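Local coordinates for oxidoreductase, NAD-binding/iron-sulfur cluster-binding protein (Nitratireductor pacificus pht-3B, PDB 6ZXU) that reductively removes halogen atoms from organohalide substrates with the help of a bound cobalamin and two iron-sulfur clusters, at residues Y115-S120 / S449-M454; R208-A213 / G221-P226; E381-L386 / T521-S526. All coordinates share one frame; numbering follows the deposited sequence.

Interaction 1 of 3, residues Y115-S120 / S449-M454; sequences YFLDAS and SMRAYM
R451 reaches from its helix across the end of another and grips D118 with its guanidinium group while its aliphatic stem lies over the ring of F116. The extended arginine chain, with CG anti to the backbone N (chi1 169°), carries the charge clear of its own helix. There NH2 gives D118 OD2 a short bond of 2.6 Å, nearly in the guanidinium plane and directed at the oxygen's syn lone pair, whereas the bond from NE to the same oxygen is weak and bent. This salt bridge and the CH-pi contact of R451 CD, 3.8 Å from the F116 ring centroid, form the tight part. L117 CD2, 4.2 Å from R451 CG, packs loosely though buried; the more open side lies at D118 and F116, both partly exposed. D118 has positive phi as the C-prime residue of a Schellman motif ending helix 103-116, and this turn points its CB toward the arginine's helix. S449 and Y453 line the cobalamin pocket, so the contact anchors a cofactor-lining helix. The C-terminal end of helix 103-116 abuts the side of helix 445-469; helix 168-190 packs against L117, helix 342-354 against F116, and D429 of strand 422-429 holds R451 NH1.

Interaction 2 of 3, residues R208-A213 / G221-P226; sequences RLAVRA and GVLVAP
L223 points from its strand toward the helix and meets it with both branches of its fork, each on a different residue. CD2 approaches V211 CG2 to 3.6 Å, methyl against methyl, and CD1 comes to 4.2 Å from A210 CB. The two prongs are not interchangeable, since L223 CD1 stays 5.5 Å from V211 CG2. With CG anti to the carbonyl carbon (chi1 -67°), the leucine spreads its fork across two consecutive residues of the helix.

The helical residues present themselves differently. A210 directs its CB at the strand, and the small alanine suits a buried site where L223 and L234 of strand 232-239 both touch it. V211 meets the leucine obliquely and from the flank; its CG2, the branch beside the backbone N, does the touching, while CG1 is turned along the other side of CB, 6.1 Å from L223 CD2.

The strand belongs to a small beta hairpin, in which 217-219 runs antiparallel to 222-224 through a tight turn. G221, at the end of that turn, has positive phi, a conformation that glycine adopts readily. The hairpin follows helix 206-212 closely in sequence and folds back against it. Of residues 221-226, L223 is the one that touches the helical segment, so a long, forked aliphatic side chain carries the strand's half of the contact.

Around the meeting point the surroundings are also largely apolar: F232 of strand 232-239 touches L223, as does L234, and V54 lies against V211. The backbone of L223 is hydrogen-bonded to R60, which ties the hairpin to an earlier loop. On the far flank of the helix R212 makes a salt bridge to D131.

Interaction 3 of 3, residues E381-L386 / T521-S526; sequences EAIKAL and TDLPMS
I383 projects from helix 376-390 into a pair of apolar side chains, L523 and M525, and so joins the helix to the loop just after strand 514-521 of a four-stranded antiparallel sheet. With CG1 placed beside the backbone N (chi1 -76°), the isoleucine extends its longer branch at the loop: I383 CG1 lies 3.7 Å from M525 SD, and the same carbon is 3.8 Å from L523 CD2. L523 and I383 meet tip to tip, whereas M525 crosses the isoleucine at about a right angle. In the flexible methionine an extended chi2 (171°) carries SD out to the isoleucine, and the bend at chi3 (-66°) turns CE aside. Cut back to an alanine, the site would lose CG1 and CD1, and L523 CD2 and M525 SD would probably be left facing a gap. W163, V424 of strand 422-429 in the same sheet and M463 of helix 445-469 also touch the isoleucine and help enclose it. Before the loop turns to the helix, an ST turn fixes its start: L523 N donates to T521 OG1, 3.2 Å away and almost perfectly straight. At the outer edge a water donates to S526 O at 2.7 Å and weakly accepts from K384 NZ.

How the interactions relate
Interaction 1 lies near the middle of the chain and is only partly buried, whereas interactions 2 and 3 sit farther out, yet join buried side chains. Their centres are about 29 and 21 Å from that of the chain. Interaction 1 mixes a salt bridge with aromatic packing where the end of one helix meets the side of another; in 2 and 3 the side chains that touch are apolar, aliphatic groups and a thioether between a helix and a neighbouring strand or loop. Interactions 1 and 3 share helix 445-469, which supplies the arginine of one and flanks the other; 1 and 2 both border the sheet containing strand 142-149. Along the chain interaction 2 is nested within the span of 1, while 1 and 3 cross.

Interaction 1 of 3, residues Y115-S120 / S449-M454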
# COMPACT_ATOMS: atom_id res chain seq x y z
N TYR A 115 -4.96 -3.54 12.52
CA TYR A 115 -5.15 -2.16 12.16
C TYR A 115 -4.19 -1.80 11.01
O TYR A 115 -4.57 -1.07 10.11
CB TYR A 115 -4.92 -1.22 13.38
CG TYR A 115 -6.08 -1.22 14.35
CD1 TYR A 115 -7.35 -0.93 13.91
CD2 TYR A 115 -5.92 -1.54 15.67
CE1 TYR A 115 -8.43 -0.90 14.76
CE2 TYR A 115 -7.00 -1.54 16.52
CZ TYR A 115 -8.23 -1.22 16.09
OH TYR A 115 -9.30 -1.14 16.91
N PHE A 116 -2.96 -2.32 11.04
CA PHE A 116 -1.99 -2.18 9.95
C PHE A 116 -2.58 -2.65 8.61
O PHE A 116 -2.39 -2.01 7.55
CB PHE A 116 -0.72 -2.90 10.31
CG PHE A 116 0.29 -2.99 9.20
CD1 PHE A 116 1.01 -1.84 8.79
CD2 PHE A 116 0.59 -4.18 8.60
CE1 PHE A 116 1.97 -1.91 7.82
CE2 PHE A 116 1.55 -4.26 7.57
CZ PHE A 116 2.23 -3.12 7.21
N LEU A 117 -3.39 -3.70 8.66
CA LEU A 117 -4.05 -4.26 7.46
C LEU A 117 -5.37 -3.61 7.18
O LEU A 117 -6.12 -4.08 6.36
CB LEU A 117 -4.21 -5.77 7.61
CG LEU A 117 -2.96 -6.57 7.79
CD1 LEU A 117 -3.29 -8.02 8.05
CD2 LEU A 117 -2.05 -6.50 6.59
N ASP A 118 -5.66 -2.52 7.86
CA ASP A 118 -6.86 -1.73 7.65
C ASP A 118 -8.18 -2.41 8.15
O ASP A 118 -9.24 -2.15 7.63
CB ASP A 118 -6.95 -1.25 6.21
CG ASP A 118 -5.72 -0.50 5.78
OD1 ASP A 118 -5.46 0.58 6.39
OD2 ASP A 118 -4.96 -1.04 4.92
N ALA A 119 -8.11 -3.18 9.25
CA ALA A 119 -9.30 -3.42 10.03
C ALA A 119 -9.81 -2.09 10.56
O ALA A 119 -9.05 -1.21 10.86
CB ALA A 119 -9.01 -4.37 11.22
N SER A 120 -11.12 -1.97 10.67
CA SER A 120 -11.77 -0.78 11.22
C SER A 120 -11.80 -0.78 12.75
O SER A 120 -11.68 0.27 13.38
CB SER A 120 -13.23 -0.63 10.66
OG SER A 120 -13.23 -0.48 9.22
N SER A 449 6.00 -2.65 2.51
CA SER A 449 5.94 -2.80 1.02
C SER A 449 4.91 -3.83 0.59
O SER A 449 4.10 -3.59 -0.30
CB SER A 449 7.32 -3.21 0.47
OG SER A 449 8.24 -2.18 0.66
N MET A 450 4.93 -4.98 1.24
CA MET A 450 4.09 -6.12 0.80
C MET A 450 2.63 -5.89 1.08
O MET A 450 1.79 -6.32 0.29
CB MET A 450 4.55 -7.43 1.45
CG MET A 450 5.90 -7.96 1.00
SD MET A 450 5.91 -8.37 -0.78
CE MET A 450 7.46 -7.53 -1.33
N ARG A 451 2.31 -5.30 2.24
CA ARG A 451 0.92 -4.94 2.49
C ARG A 451 0.36 -4.10 1.34
O ARG A 451 -0.69 -4.37 0.81
CB ARG A 451 0.78 -4.17 3.78
CG ARG A 451 -0.60 -3.53 3.95
CD ARG A 451 -0.70 -2.44 4.96
NE ARG A 451 -1.88 -1.60 4.76
CZ ARG A 451 -1.89 -0.55 3.93
NH1 ARG A 451 -0.77 -0.17 3.29
NH2 ARG A 451 -2.99 0.15 3.76
N ALA A 452 1.10 -3.10 0.92
CA ALA A 452 0.63 -2.20 -0.13
C ALA A 452 0.54 -2.95 -1.47
O ALA A 452 -0.38 -2.71 -2.22
CB ALA A 452 1.54 -0.97 -0.18
N TYR A 453 1.53 -3.78 -1.75
CA TYR A 453 1.55 -4.64 -2.95
C TYR A 453 0.36 -5.60 -2.97
O TYR A 453 -0.37 -5.67 -3.97
CB TYR A 453 2.78 -5.46 -2.97
CG TYR A 453 4.00 -4.73 -3.45
CD1 TYR A 453 3.89 -3.73 -4.37
CD2 TYR A 453 5.24 -5.12 -3.07
CE1 TYR A 453 5.01 -3.11 -4.86
CE2 TYR A 453 6.38 -4.49 -3.51
CZ TYR A 453 6.28 -3.52 -4.45
OH TYR A 453 7.44 -2.90 -5.00
N MET A 454 0.09 -6.23 -1.85
CA MET A 454 -1.00 -7.13 -1.73
C MET A 454 -2.34 -6.45 -1.86
O MET A 454 -3.21 -6.89 -2.64
CB MET A 454 -0.89 -7.90 -0.40
CG MET A 454 -1.98 -8.94 -0.10
SD MET A 454 -3.40 -8.12 0.61
CE MET A 454 -2.73 -7.14 2.07

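Interaction 2 of 3, residues R208-A213 / G221-P226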
# COMPACT_ATOMS: atom_id res chain seq x y z
N ARG A 208 -21.76 -13.82 17.49
CA ARG A 208 -21.63 -14.00 18.92
C ARG A 208 -20.26 -13.51 19.44
O ARG A 208 -20.15 -12.90 20.51
CB ARG A 208 -21.84 -15.51 19.27
CG ARG A 208 -21.22 -15.83 20.64
CD ARG A 208 -21.51 -17.26 21.12
NE ARG A 208 -22.95 -17.40 21.07
CZ ARG A 208 -23.58 -18.53 20.83
NH1 ARG A 208 -22.87 -19.64 20.63
NH2 ARG A 208 -24.91 -18.54 20.81
N LEU A 209 -19.21 -13.86 18.73
CA LEU A 209 -17.89 -13.49 19.15
C LEU A 209 -17.71 -11.94 19.02
O LEU A 209 -16.92 -11.35 19.78
CB LEU A 209 -16.80 -14.19 18.32
CG LEU A 209 -16.71 -15.74 18.48
CD1 LEU A 209 -15.70 -16.31 17.54
CD2 LEU A 209 -16.39 -16.13 19.91
N ALA A 210 -18.34 -11.32 18.04
CA ALA A 210 -18.24 -9.86 17.92
C ALA A 210 -18.81 -9.15 19.14
O ALA A 210 -18.31 -8.09 19.56
CB ALA A 210 -18.95 -9.37 16.67
N VAL A 211 -19.91 -9.68 19.67
CA VAL A 211 -20.49 -9.13 20.91
C VAL A 211 -19.63 -9.37 22.13
O VAL A 211 -19.36 -8.47 22.90
CB VAL A 211 -21.90 -9.63 21.12
CG1 VAL A 211 -22.42 -9.06 22.44
CG2 VAL A 211 -22.76 -9.20 19.95
N ARG A 212 -19.09 -10.57 22.24
CA ARG A 212 -18.28 -10.93 23.39
C ARG A 212 -16.95 -10.18 23.36
O ARG A 212 -16.38 -9.81 24.40
CB ARG A 212 -18.03 -12.44 23.41
CG ARG A 212 -17.26 -12.92 24.62
CD ARG A 212 -16.92 -14.42 24.59
NE ARG A 212 -18.13 -15.17 24.33
CZ ARG A 212 -18.16 -16.38 23.76
NH1 ARG A 212 -19.34 -16.98 23.57
NH2 ARG A 212 -17.02 -16.99 23.41
N ALA A 213 -16.43 -9.90 22.18
CA ALA A 213 -15.13 -9.17 22.09
C ALA A 213 -15.29 -7.65 22.12
O ALA A 213 -14.30 -6.96 22.13
CB ALA A 213 -14.41 -9.55 20.75
N GLY A 221 -32.07 -7.98 16.34
CA GLY A 221 -31.39 -9.15 15.78
C GLY A 221 -30.26 -8.89 14.80
O GLY A 221 -29.83 -9.83 14.12
N VAL A 222 -29.83 -7.62 14.68
CA VAL A 222 -28.74 -7.24 13.75
C VAL A 222 -27.67 -6.58 14.57
O VAL A 222 -27.97 -5.79 15.46
CB VAL A 222 -29.23 -6.26 12.64
CG1 VAL A 222 -28.16 -6.05 11.61
CG2 VAL A 222 -30.46 -6.79 11.93
N LEU A 223 -26.42 -6.90 14.29
CA LEU A 223 -25.28 -6.26 14.92
C LEU A 223 -25.15 -4.81 14.53
O LEU A 223 -25.42 -4.44 13.40
CB LEU A 223 -24.01 -6.96 14.55
CG LEU A 223 -23.79 -8.36 15.06
CD1 LEU A 223 -22.47 -8.83 14.51
CD2 LEU A 223 -23.81 -8.41 16.58
N VAL A 224 -24.83 -3.98 15.52
CA VAL A 224 -24.64 -2.54 15.38
C VAL A 224 -23.33 -2.18 16.07
O VAL A 224 -23.13 -2.50 17.22
CB VAL A 224 -25.80 -1.71 15.98
CG1 VAL A 224 -25.47 -0.23 15.87
CG2 VAL A 224 -27.11 -1.93 15.23
N ALA A 225 -22.39 -1.61 15.35
CA ALA A 225 -21.08 -1.28 15.96
C ALA A 225 -20.99 0.19 16.13
O ALA A 225 -21.37 0.93 15.22
CB ALA A 225 -19.93 -1.76 15.07
N PRO A 226 -20.54 0.65 17.31
CA PRO A 226 -20.27 2.09 17.45
C PRO A 226 -19.30 2.55 16.33
O PRO A 226 -18.39 1.80 15.95
CB PRO A 226 -19.57 2.19 18.83
CG PRO A 226 -18.98 0.86 19.04
CD PRO A 226 -19.98 -0.10 18.43

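Interaction 3 of 3, residues E381-L386 / T521-S526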
# COMPACT_ATOMS: atom_id res chain seq x y z
N GLU A 381 -14.95 8.57 -14.28
CA GLU A 381 -15.50 8.77 -12.97
C GLU A 381 -15.96 7.46 -12.33
O GLU A 381 -15.83 7.30 -11.14
CB GLU A 381 -16.72 9.72 -13.01
CG GLU A 381 -16.44 11.13 -13.46
CD GLU A 381 -17.75 12.01 -13.49
OE1 GLU A 381 -17.55 13.24 -13.42
OE2 GLU A 381 -18.93 11.45 -13.53
N ALA A 382 -16.52 6.54 -13.12
CA ALA A 382 -16.93 5.23 -12.63
C ALA A 382 -15.74 4.41 -12.14
O ALA A 382 -15.78 3.86 -11.10
CB ALA A 382 -17.72 4.44 -13.69
N ILE A 383 -14.67 4.40 -12.91
CA ILE A 383 -13.45 3.70 -12.59
C ILE A 383 -12.81 4.30 -11.33
O ILE A 383 -12.40 3.56 -10.45
CB ILE A 383 -12.50 3.75 -13.81
CG1 ILE A 383 -12.94 2.76 -14.91
CG2 ILE A 383 -11.07 3.42 -13.41
CD1 ILE A 383 -12.86 1.31 -14.52
N LYS A 384 -12.76 5.60 -11.22
CA LYS A 384 -12.30 6.23 -10.01
C LYS A 384 -13.14 5.89 -8.78
O LYS A 384 -12.61 5.45 -7.78
CB LYS A 384 -12.14 7.72 -10.17
CG LYS A 384 -11.13 8.09 -11.21
CD LYS A 384 -10.99 9.60 -11.33
CE LYS A 384 -9.95 9.95 -12.35
NZ LYS A 384 -9.78 11.41 -12.38
N ALA A 385 -14.44 6.01 -8.88
CA ALA A 385 -15.34 5.65 -7.80
C ALA A 385 -15.13 4.17 -7.41
O ALA A 385 -15.11 3.84 -6.19
CB ALA A 385 -16.80 5.87 -8.22
N LEU A 386 -14.93 3.31 -8.37
CA LEU A 386 -14.71 1.93 -8.14
C LEU A 386 -13.44 1.70 -7.38
O LEU A 386 -13.42 0.98 -6.34
CB LEU A 386 -14.72 1.17 -9.45
CG LEU A 386 -14.56 -0.32 -9.40
CD1 LEU A 386 -15.66 -0.90 -8.50
CD2 LEU A 386 -14.58 -1.01 -10.76
N THR A 521 -6.09 -1.40 -19.72
CA THR A 521 -7.37 -1.75 -20.27
C THR A 521 -7.62 -1.06 -21.59
O THR A 521 -7.04 -0.05 -21.90
CB THR A 521 -8.50 -1.44 -19.26
OG1 THR A 521 -9.77 -1.94 -19.73
CG2 THR A 521 -8.62 0.01 -18.88
N ASP A 522 -8.64 -1.58 -22.31
CA ASP A 522 -9.22 -0.90 -23.49
C ASP A 522 -10.48 -0.11 -23.22
O ASP A 522 -10.96 0.61 -24.11
CB ASP A 522 -9.47 -1.93 -24.63
CG ASP A 522 -8.19 -2.47 -25.21
OD1 ASP A 522 -7.14 -1.69 -25.27
OD2 ASP A 522 -8.22 -3.69 -25.57
N LEU A 523 -11.02 -0.13 -22.00
CA LEU A 523 -12.18 0.69 -21.70
C LEU A 523 -11.93 2.14 -21.97
O LEU A 523 -11.01 2.73 -21.43
CB LEU A 523 -12.59 0.53 -20.26
CG LEU A 523 -13.78 1.32 -19.81
CD1 LEU A 523 -15.04 0.71 -20.44
CD2 LEU A 523 -13.90 1.34 -18.29
N PRO A 524 -12.72 2.78 -22.84
CA PRO A 524 -12.49 4.22 -23.14
C PRO A 524 -12.76 5.14 -21.97
O PRO A 524 -13.86 5.09 -21.41
CB PRO A 524 -13.48 4.53 -24.33
CG PRO A 524 -13.70 3.19 -24.93
CD PRO A 524 -13.68 2.18 -23.78
N MET A 525 -11.74 5.94 -21.62
CA MET A 525 -11.81 6.82 -20.45
C MET A 525 -11.14 8.13 -20.77
O MET A 525 -10.12 8.08 -21.44
CB MET A 525 -11.09 6.16 -19.26
CG MET A 525 -11.68 4.88 -18.79
SD MET A 525 -10.71 3.95 -17.56
CE MET A 525 -9.29 3.52 -18.54
N SER A 526 -11.66 9.22 -20.25
CA SER A 526 -10.92 10.47 -20.26
C SER A 526 -9.66 10.37 -19.36
O SER A 526 -9.69 9.76 -18.28
CB SER A 526 -11.75 11.61 -19.76
OG SER A 526 -12.92 11.68 -20.54
O HOH W 1 -9.51 10.83 -15.76